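Local coordinates for sugar ABC transporter substrate-binding protein (Treponema pallidum subsp. pallidum, PDB 5U2P) that probably serves as the periplasmic ligand-binding component of an ABC transporter, possibly one for sugars, although its natural ligand is not firmly known, at residues T52-E55 with L56-I60; V106-S109 with K110-W113; A316-A319 with T320-A324; S326-S330 with A331-N335. One frame throughout, in Å; residues are numbered along the deposited sequence.

Overall arrangement
The four contacts lie on the same side of the chain's centre, in the part of the fold built round the five-stranded mixed sheet. Interaction 1 comes first along the chain, on helix 45-58 and the turn after it. Interaction 2 follows in the loop between helix 101-104 and strand 131-132. Interactions 3 and 4 share helix 318-329, and interaction 4 runs on into helix 331-337. Centres of interactions 2 and 3 are about 12 Å apart, those of 1 and 4 about 13 Å. Interactions 1 and 2 do not touch. Helix 318-329 lies between them and packs on both, so distant parts of the sequence meet in one region.

Interaction 1: T52-E55 with L56-I60; sequences TKLE and LEEGI
Lys53 and Glu57 lie side by side on one face of the helix and point the same way. Lys53 CE comes 3.5 Å from Glu57 OE2. The Lys53 chain bends at chi3 (69°), and NZ stays 4.5 Å from Glu57 OE2, beyond a salt bridge. The attraction is therefore probably modest. On the next face Leu54 CD1 reaches Glu58 CG at 4.0 Å. Leu54 CG also packs against Ile60 CB.

The backbone sets these pairs. Glu57 N donates to Lys53 O at 2.8 Å, and Glu58 N to Leu54 O at the same length. The second bond is the more bent, with 141° at the hydrogen. The last link, Gly59 N to Glu55 O, is weak at 3.4 Å. Gly59 has positive phi (64°) and turns the chain out of the helix. This brings Ile60 O back to Glu55 CA at 3.1 Å, a CA-H...O contact.

Tyr333 of helix 331-337 makes a cation-pi contact with Lys53. Leu54 also packs on Ala324 and Val327 of helix 318-329. The turn leads from helix 45-58 into strand 61-67, within the beta-alpha-beta unit that starts at strand 33-39.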
loop_
_atom_site.group_PDB
_atom_site.type_symbol
_atom_site.label_atom_id
_atom_site.label_comp_id
_atom_site.label_asym_id
_atom_site.label_seq_id
_atom_site.Cartn_x
_atom_site.Cartn_y
_atom_site.Cartn_z
ATOM N N THR A 52 -13.336 -21.719 13.818
ATOM C CA THR A 52 -14.035 -22.985 13.994
ATOM C C THR A 52 -13.044 -24.141 13.958
ATOM O O THR A 52 -13.144 -25.068 14.765
ATOM C CB THR A 52 -15.123 -23.209 12.913
ATOM O OG1 THR A 52 -16.096 -22.164 12.992
ATOM C CG2 THR A 52 -15.829 -24.547 13.118
ATOM N N LYS A 53 -12.101 -24.090 13.015
ATOM C CA LYS A 53 -11.027 -25.081 12.927
ATOM C C LYS A 53 -10.177 -25.083 14.173
ATOM O O LYS A 53 -9.725 -26.125 14.639
ATOM C CB LYS A 53 -10.119 -24.808 11.725
ATOM C CG LYS A 53 -10.625 -25.330 10.400
ATOM C CD LYS A 53 -9.637 -25.028 9.277
ATOM C CE LYS A 53 -8.352 -25.833 9.415
ATOM N NZ LYS A 53 -7.412 -25.576 8.290
ATOM N N LEU A 54 -9.905 -23.898 14.693
ATOM C CA LEU A 54 -9.084 -23.797 15.858
ATOM C C LEU A 54 -9.707 -24.536 17.033
ATOM O O LEU A 54 -9.019 -25.239 17.776
ATOM C CB LEU A 54 -8.872 -22.315 16.201
ATOM C CG LEU A 54 -7.602 -21.885 16.898
ATOM C CD1 LEU A 54 -6.364 -22.266 16.096
ATOM C CD2 LEU A 54 -7.693 -20.384 17.108
ATOM N N GLU A 55 -11.010 -24.364 17.211
ATOM C CA GLU A 55 -11.713 -25.004 18.315
ATOM C C GLU A 55 -11.792 -26.502 18.092
ATOM O O GLU A 55 -11.628 -27.281 19.022
ATOM C CB GLU A 55 -13.116 -24.426 18.482
ATOM C CG GLU A 55 -13.879 -25.054 19.640
ATOM C CD GLU A 55 -15.148 -24.306 19.992
ATOM O OE1 GLU A 55 -15.345 -23.186 19.478
ATOM O OE2 GLU A 55 -15.949 -24.838 20.790
ATOM N N LEU A 56 -12.010 -26.892 16.845
ATOM C CA LEU A 56 -12.215 -28.289 16.506
ATOM C C LEU A 56 -10.911 -29.079 16.608
ATOM O O LEU A 56 -10.892 -30.179 17.152
ATOM C CB LEU A 56 -12.801 -28.399 15.099
ATOM C CG LEU A 56 -13.394 -29.743 14.678
ATOM C CD1 LEU A 56 -14.543 -30.144 15.590
ATOM C CD2 LEU A 56 -13.857 -29.687 13.226
ATOM N N GLU A 57 -9.819 -28.499 16.114
ATOM C CA GLU A 57 -8.544 -29.210 16.009
ATOM C C GLU A 57 -7.565 -28.916 17.139
ATOM O O GLU A 57 -6.737 -29.762 17.470
ATOM C CB GLU A 57 -7.875 -28.890 14.670
ATOM C CG GLU A 57 -8.747 -29.237 13.444
ATOM C CD GLU A 57 -8.056 -28.970 12.107
ATOM O OE1 GLU A 57 -6.820 -28.815 12.082
ATOM O OE2 GLU A 57 -8.756 -28.913 11.074
ATOM N N GLU A 58 -7.651 -27.734 17.739
ATOM C CA GLU A 58 -6.618 -27.307 18.673
ATOM C C GLU A 58 -7.137 -27.182 20.098
ATOM O O GLU A 58 -6.368 -26.863 21.021
ATOM C CB GLU A 58 -6.001 -25.980 18.203
ATOM C CG GLU A 58 -5.410 -26.064 16.791
ATOM C CD GLU A 58 -4.279 -27.075 16.678
ATOM O OE1 GLU A 58 -3.505 -27.209 17.635
ATOM O OE2 GLU A 58 -4.142 -27.731 15.631
ATOM N N GLY A 59 -8.433 -27.412 20.264
ATOM C CA GLY A 59 -9.076 -27.366 21.565
ATOM C C GLY A 59 -9.027 -25.980 22.169
ATOM O O GLY A 59 -8.872 -25.818 23.380
ATOM N N ILE A 60 -9.140 -24.969 21.322
ATOM C CA ILE A 60 -9.195 -23.588 21.811
ATOM C C ILE A 60 -10.594 -23.053 21.506
ATOM O O ILE A 60 -10.924 -22.778 20.355
ATOM C CB ILE A 60 -8.120 -22.690 21.189
ATOM C CG1 ILE A 60 -6.719 -23.254 21.487
ATOM C CG2 ILE A 60 -8.244 -21.283 21.751
ATOM C CD1 ILE A 60 -5.583 -22.502 20.844
#

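Interaction 2: V106-S109 with K110-W113; sequences VDLS and KEAW
Leu108 and Glu111 close a type I beta turn, and an Asx turn at Asp107 overlaps its start. The beta-turn bond runs from Glu111 N to Leu108 O at 3.0 Å. It is nearly straight at the hydrogen (168°).

Further hydrogen bonds gather on Asp107. Its OD1 accepts from Ser109 N at 2.9 Å, met from above the carboxylate plane, which makes the Asx turn. The same oxygen takes Ser109 OG at 2.6 Å on its syn lone pair. Two bonds thus hold this end of the carboxylate. Ser109 OG is also hydrogen-bonded to Thr128 N, which ties the turn to a later part of the same loop, just before strand 131-132.

The charged contact is looser. Lys110 bends at chi3 and chi4 (-73° and -69°) and curls back toward Asp107. Its NZ meets Asp107 OD2 in a salt bridge of 3.4 Å, the two side chains crossing at about a right angle.

Leu108 makes the apolar contacts. Its CD1 meets the edge of the Trp113 ring, 4.0 Å from CH2, while Glu111 CB lies over one ring face. Leu108 also packs on Leu325 of helix 318-329.

One water bridges the turn. It donates to Asp107 O (2.7 Å) and Glu111 OE2, and accepts from Lys110 N at 3.0 Å.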
loop_
_atom_site.group_PDB
_atom_site.type_symbol
_atom_site.label_atom_id
_atom_site.label_comp_id
_atom_site.label_asym_id
_atom_site.label_seq_id
_atom_site.Cartn_x
_atom_site.Cartn_y
_atom_site.Cartn_z
ATOM N N VAL A 106 1.614 -7.568 22.643
ATOM C CA VAL A 106 2.768 -8.457 22.699
ATOM C C VAL A 106 3.641 -8.280 21.465
ATOM O O VAL A 106 3.145 -8.304 20.338
ATOM C CB VAL A 106 2.334 -9.925 22.803
ATOM C CG1 VAL A 106 3.561 -10.835 22.819
ATOM C CG2 VAL A 106 1.488 -10.124 24.047
ATOM N N ASP A 107 4.947 -8.103 21.677
ATOM C CA ASP A 107 5.896 -8.017 20.565
ATOM C C ASP A 107 6.076 -9.389 19.917
ATOM O O ASP A 107 6.569 -10.324 20.556
ATOM C CB ASP A 107 7.248 -7.464 21.059
ATOM C CG ASP A 107 8.333 -7.482 19.984
ATOM O OD1 ASP A 107 8.001 -7.667 18.803
ATOM O OD2 ASP A 107 9.527 -7.301 20.321
ATOM N N LEU A 108 5.629 -9.519 18.665
ATOM C CA LEU A 108 5.618 -10.812 17.982
ATOM C C LEU A 108 6.844 -10.985 17.089
ATOM O O LEU A 108 6.931 -11.950 16.317
ATOM C CB LEU A 108 4.327 -10.966 17.135
ATOM C CG LEU A 108 3.007 -10.855 17.907
ATOM C CD1 LEU A 108 1.780 -10.879 16.978
ATOM C CD2 LEU A 108 2.883 -11.909 18.968
ATOM N N SER A 109 7.796 -10.059 17.194
ATOM C CA SER A 109 8.905 -9.980 16.239
ATOM C C SER A 109 9.775 -11.237 16.215
ATOM O O SER A 109 10.473 -11.498 15.229
ATOM C CB SER A 109 9.800 -8.775 16.555
ATOM O OG SER A 109 9.092 -7.543 16.451
ATOM N N LYS A 110 9.753 -11.974 17.312
ATOM C CA LYS A 110 10.568 -13.176 17.490
ATOM C C LYS A 110 9.787 -14.474 17.298
ATOM O O LYS A 110 10.326 -15.556 17.512
ATOM C CB LYS A 110 11.197 -13.175 18.889
ATOM C CG LYS A 110 11.963 -11.886 19.224
ATOM C CD LYS A 110 12.458 -11.846 20.679
ATOM C CE LYS A 110 11.322 -11.615 21.680
ATOM N NZ LYS A 110 10.737 -10.240 21.599
ATOM N N GLU A 111 8.517 -14.395 16.906
ATOM C CA GLU A 111 7.735 -15.610 16.709
ATOM C C GLU A 111 8.273 -16.370 15.499
ATOM O O GLU A 111 8.827 -15.777 14.555
ATOM C CB GLU A 111 6.241 -15.289 16.532
ATOM C CG GLU A 111 5.594 -14.656 17.763
ATOM C CD GLU A 111 5.755 -15.489 19.021
ATOM O OE1 GLU A 111 5.172 -16.584 19.083
ATOM O OE2 GLU A 111 6.463 -15.051 19.958
ATOM N N ALA A 112 8.119 -17.689 15.535
ATOM C CA ALA A 112 8.704 -18.560 14.519
ATOM C C ALA A 112 8.152 -18.341 13.125
ATOM O O ALA A 112 8.799 -18.710 12.151
ATOM C CB ALA A 112 8.511 -20.018 14.916
ATOM N N TRP A 113 6.967 -17.745 13.015
ATOM C CA TRP A 113 6.346 -17.542 11.704
ATOM C C TRP A 113 6.716 -16.215 11.030
ATOM O O TRP A 113 6.375 -15.997 9.871
ATOM C CB TRP A 113 4.822 -17.657 11.820
ATOM C CG TRP A 113 4.193 -16.914 12.980
ATOM C CD1 TRP A 113 3.882 -17.434 14.192
ATOM C CD2 TRP A 113 3.760 -15.546 13.008
ATOM N NE1 TRP A 113 3.293 -16.478 14.986
ATOM C CE2 TRP A 113 3.209 -15.311 14.281
ATOM C CE3 TRP A 113 3.795 -14.495 12.084
ATOM C CZ2 TRP A 113 2.717 -14.063 14.666
ATOM C CZ3 TRP A 113 3.295 -13.257 12.467
ATOM C CH2 TRP A 113 2.764 -13.055 13.747
HETATM O O HOH W 1 8.065 -12.401 19.706
#

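Interaction 3: A316-A319 with T320-A324; sequences ARVA and TACRA
Val318 turns CG1 opposite its own backbone N (chi1 166°), while Cys322 lays SG beside its backbone N (chi1 -72°). These two rotations bring Val318 CG1 and Cys322 SG together on one side of the helix, 4.1 Å apart. The pair is one helical turn apart, and the contact is apolar. One residue on, Arg323 CG passes Ala319 O at 3.2 Å before the arginine chain bends at chi3. Thr320 CB lies close to Arg317 O, at 3.5 Å.

Three backbone bonds hold the helix here. Ala321 N donates to Arg317 O at 2.9 Å. Cys322 N reaches Val318 O, also at 2.9 Å. Arg323 N reaches Ala319 O at 2.8 Å.

The Arg317 side chain leads away from these bonds and forms a salt bridge through NH1 with Asp87 OD2. Thr320 and Ala321 both touch Leu34 of strand 33-39. Val318 packs on Val106, in the loop that follows helix 101-104.

The arrangement is that of the opening turns of an alpha-helix, with Arg317 at the N-cap position. It starts helix 318-329, which packs on the five-stranded sheet.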
loop_
_atom_site.group_PDB
_atom_site.type_symbol
_atom_site.label_atom_id
_atom_site.label_comp_id
_atom_site.label_asym_id
_atom_site.label_seq_id
_atom_site.Cartn_x
_atom_site.Cartn_y
_atom_site.Cartn_z
ATOM N N ALA A 316 -4.347 -12.683 30.629
ATOM C CA ALA A 316 -3.897 -13.797 31.452
ATOM C C ALA A 316 -3.640 -15.045 30.597
ATOM O O ALA A 316 -3.246 -16.087 31.113
ATOM C CB ALA A 316 -4.923 -14.102 32.532
ATOM N N ARG A 317 -3.864 -14.928 29.292
ATOM C CA ARG A 317 -3.768 -16.060 28.361
ATOM C C ARG A 317 -2.828 -15.744 27.185
ATOM O O ARG A 317 -3.035 -16.236 26.074
ATOM C CB ARG A 317 -5.146 -16.424 27.805
ATOM C CG ARG A 317 -6.236 -16.715 28.820
ATOM C CD ARG A 317 -7.572 -16.315 28.206
ATOM N NE ARG A 317 -8.732 -16.927 28.839
ATOM C CZ ARG A 317 -9.989 -16.615 28.536
ATOM N NH1 ARG A 317 -10.246 -15.695 27.614
ATOM N NH2 ARG A 317 -10.994 -17.216 29.154
ATOM N N VAL A 318 -1.793 -14.952 27.432
ATOM C CA VAL A 318 -0.882 -14.547 26.357
ATOM C C VAL A 318 -0.278 -15.761 25.644
ATOM O O VAL A 318 -0.188 -15.763 24.427
ATOM C CB VAL A 318 0.245 -13.640 26.881
ATOM C CG1 VAL A 318 1.374 -13.496 25.857
ATOM C CG2 VAL A 318 -0.313 -12.261 27.234
ATOM N N ALA A 319 0.141 -16.782 26.389
ATOM C CA ALA A 319 0.725 -17.980 25.746
ATOM C C ALA A 319 -0.265 -18.631 24.793
ATOM O O ALA A 319 0.076 -19.018 23.679
ATOM C CB ALA A 319 1.183 -19.012 26.793
ATOM N N THR A 320 -1.500 -18.778 25.248
ATOM C CA THR A 320 -2.517 -19.419 24.451
ATOM C C THR A 320 -2.765 -18.604 23.190
ATOM O O THR A 320 -2.903 -19.170 22.100
ATOM C CB THR A 320 -3.815 -19.586 25.257
ATOM O OG1 THR A 320 -3.525 -20.323 26.450
ATOM C CG2 THR A 320 -4.872 -20.313 24.455
ATOM N N ALA A 321 -2.797 -17.281 23.344
ATOM C CA ALA A 321 -2.969 -16.379 22.203
ATOM C C ALA A 321 -1.843 -16.537 21.205
ATOM O O ALA A 321 -2.069 -16.534 19.998
ATOM C CB ALA A 321 -3.033 -14.925 22.660
ATOM N N CYS A 322 -0.619 -16.636 21.707
ATOM C CA CYS A 322 0.511 -16.753 20.810
ATOM C C CYS A 322 0.497 -18.126 20.118
ATOM O O CYS A 322 0.888 -18.216 18.950
ATOM C CB CYS A 322 1.810 -16.552 21.552
ATOM S SG CYS A 322 2.116 -14.839 22.063
ATOM N N ARG A 323 0.074 -19.164 20.841
ATOM C CA ARG A 323 -0.054 -20.499 20.246
ATOM C C ARG A 323 -1.077 -20.439 19.113
ATOM O O ARG A 323 -0.860 -20.995 18.040
ATOM C CB ARG A 323 -0.465 -21.551 21.287
ATOM C CG ARG A 323 0.656 -21.878 22.285
ATOM C CD ARG A 323 0.210 -22.788 23.440
ATOM N NE ARG A 323 -0.201 -24.101 22.923
ATOM C CZ ARG A 323 -1.450 -24.555 22.847
ATOM N NH1 ARG A 323 -2.473 -23.854 23.321
ATOM N NH2 ARG A 323 -1.679 -25.761 22.316
ATOM N N ALA A 324 -2.197 -19.761 19.355
ATOM C CA ALA A 324 -3.240 -19.657 18.347
ATOM C C ALA A 324 -2.754 -18.924 17.098
ATOM O O ALA A 324 -3.042 -19.345 15.976
ATOM C CB ALA A 324 -4.478 -18.965 18.927
#

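Interaction 4: S326-S330 with A331-N335; sequences SVLAS and AAYQN
The Tyr333 ring has Val327 CG1 over one face. The methyl stands 3.5 Å from the ring centroid and 23° off the normal, a CH-pi contact displaced toward the rim. It is closest to the far half of the ring, 3.3 Å from Tyr333 CE1. Leu328 CD2 approaches Tyr333 CD2 obliquely at 3.8 Å, and Ser330 OG nears Tyr333 CD1 at 3.4 Å. Helix 45-58 also borders this group: Glu57 and Glu58 touch Tyr333, and Leu328 packs on Val50.

The flat amide of Gln334 is used in a different way. Its chain folds back at chi2 (-60°), which carries NE2 to Leu328 O at 2.8 Å. That oxygen lies in the amide plane, and the bond is fairly straight (162° at the hydrogen). This side-chain bond ties the second helix to the end of the first.

Ser330 sits at the join. Its OG donates to Val327 O at 2.7 Å, in the carbonyl plane, and Ser330 N donates to the same oxygen. Two bonds therefore grip Val327 O. Ser330 O accepts Gln334 N at 2.9 Å, the first regular bond of the new helix, and a weak one from Tyr333 N.

Two helices are joined here through one residue: helix 318-329 ends, Ser330 takes the N-cap position, and helix 331-337 begins.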
loop_
_atom_site.group_PDB
_atom_site.type_symbol
_atom_site.label_atom_id
_atom_site.label_comp_id
_atom_site.label_asym_id
_atom_site.label_seq_id
_atom_site.Cartn_x
_atom_site.Cartn_y
_atom_site.Cartn_z
ATOM N N SER A 326 0.245 -18.717 15.981
ATOM C CA SER A 326 1.168 -19.613 15.298
ATOM C C SER A 326 0.424 -20.628 14.423
ATOM O O SER A 326 0.829 -20.878 13.275
ATOM C CB SER A 326 2.059 -20.324 16.321
ATOM O OG SER A 326 2.857 -21.303 15.694
ATOM N N VAL A 327 -0.659 -21.206 14.940
ATOM C CA VAL A 327 -1.487 -22.106 14.128
ATOM C C VAL A 327 -2.127 -21.337 12.956
ATOM O O VAL A 327 -2.137 -21.807 11.811
ATOM C CB VAL A 327 -2.600 -22.800 14.958
ATOM C CG1 VAL A 327 -3.527 -23.634 14.059
ATOM C CG2 VAL A 327 -2.000 -23.704 16.019
ATOM N N LEU A 328 -2.657 -20.158 13.235
ATOM C CA LEU A 328 -3.281 -19.353 12.180
ATOM C C LEU A 328 -2.281 -18.999 11.080
ATOM O O LEU A 328 -2.642 -18.884 9.915
ATOM C CB LEU A 328 -3.889 -18.078 12.764
ATOM C CG LEU A 328 -5.069 -18.223 13.733
ATOM C CD1 LEU A 328 -5.682 -16.869 14.087
ATOM C CD2 LEU A 328 -6.095 -19.109 13.168
ATOM N N ALA A 329 -1.016 -18.850 11.450
ATOM C CA ALA A 329 0.022 -18.486 10.494
ATOM C C ALA A 329 0.448 -19.658 9.599
ATOM O O ALA A 329 1.093 -19.446 8.566
ATOM C CB ALA A 329 1.236 -17.941 11.249
ATOM N N SER A 330 0.095 -20.866 10.002
ATOM C CA SER A 330 0.528 -22.097 9.320
ATOM C C SER A 330 -0.040 -22.144 7.909
ATOM O O SER A 330 -1.093 -21.571 7.641
ATOM C CB SER A 330 0.107 -23.347 10.109
ATOM O OG SER A 330 -1.275 -23.652 9.989
ATOM N N ALA A 331 0.658 -22.821 7.005
ATOM C CA ALA A 331 0.257 -22.839 5.597
ATOM C C ALA A 331 -1.148 -23.424 5.428
ATOM O O ALA A 331 -1.928 -22.957 4.591
ATOM C CB ALA A 331 1.264 -23.625 4.779
ATOM N N ALA A 332 -1.466 -24.431 6.241
ATOM C CA ALA A 332 -2.773 -25.083 6.192
ATOM C C ALA A 332 -3.904 -24.102 6.467
ATOM O O ALA A 332 -4.937 -24.111 5.789
ATOM C CB ALA A 332 -2.830 -26.236 7.192
ATOM N N TYR A 333 -3.709 -23.252 7.468
ATOM C CA TYR A 333 -4.730 -22.278 7.819
ATOM C C TYR A 333 -4.772 -21.116 6.841
ATOM O O TYR A 333 -5.852 -20.653 6.481
ATOM C CB TYR A 333 -4.509 -21.785 9.240
ATOM C CG TYR A 333 -5.098 -22.691 10.308
ATOM C CD1 TYR A 333 -4.634 -23.987 10.496
ATOM C CD2 TYR A 333 -6.131 -22.254 11.121
ATOM C CE1 TYR A 333 -5.180 -24.799 11.453
ATOM C CE2 TYR A 333 -6.679 -23.065 12.082
ATOM C CZ TYR A 333 -6.196 -24.336 12.247
ATOM O OH TYR A 333 -6.728 -25.146 13.218
ATOM N N GLN A 334 -3.604 -20.642 6.407
ATOM C CA GLN A 334 -3.564 -19.598 5.393
ATOM C C GLN A 334 -4.245 -20.064 4.101
ATOM O O GLN A 334 -4.966 -19.291 3.465
ATOM C CB GLN A 334 -2.122 -19.170 5.096
ATOM C CG GLN A 334 -1.457 -18.400 6.234
ATOM C CD GLN A 334 -2.218 -17.137 6.565
ATOM O OE1 GLN A 334 -2.416 -16.278 5.704
ATOM N NE2 GLN A 334 -2.686 -17.034 7.808
ATOM N N ASN A 335 -4.021 -21.318 3.725
ATOM C CA ASN A 335 -4.613 -21.837 2.491
ATOM C C ASN A 335 -6.138 -21.892 2.584
ATOM O O ASN A 335 -6.839 -21.469 1.670
ATOM C CB ASN A 335 -4.037 -23.210 2.162
ATOM C CG ASN A 335 -2.661 -23.121 1.528
ATOM O OD1 ASN A 335 -2.365 -22.178 0.792
ATOM N ND2 ASN A 335 -1.813 -24.103 1.810
#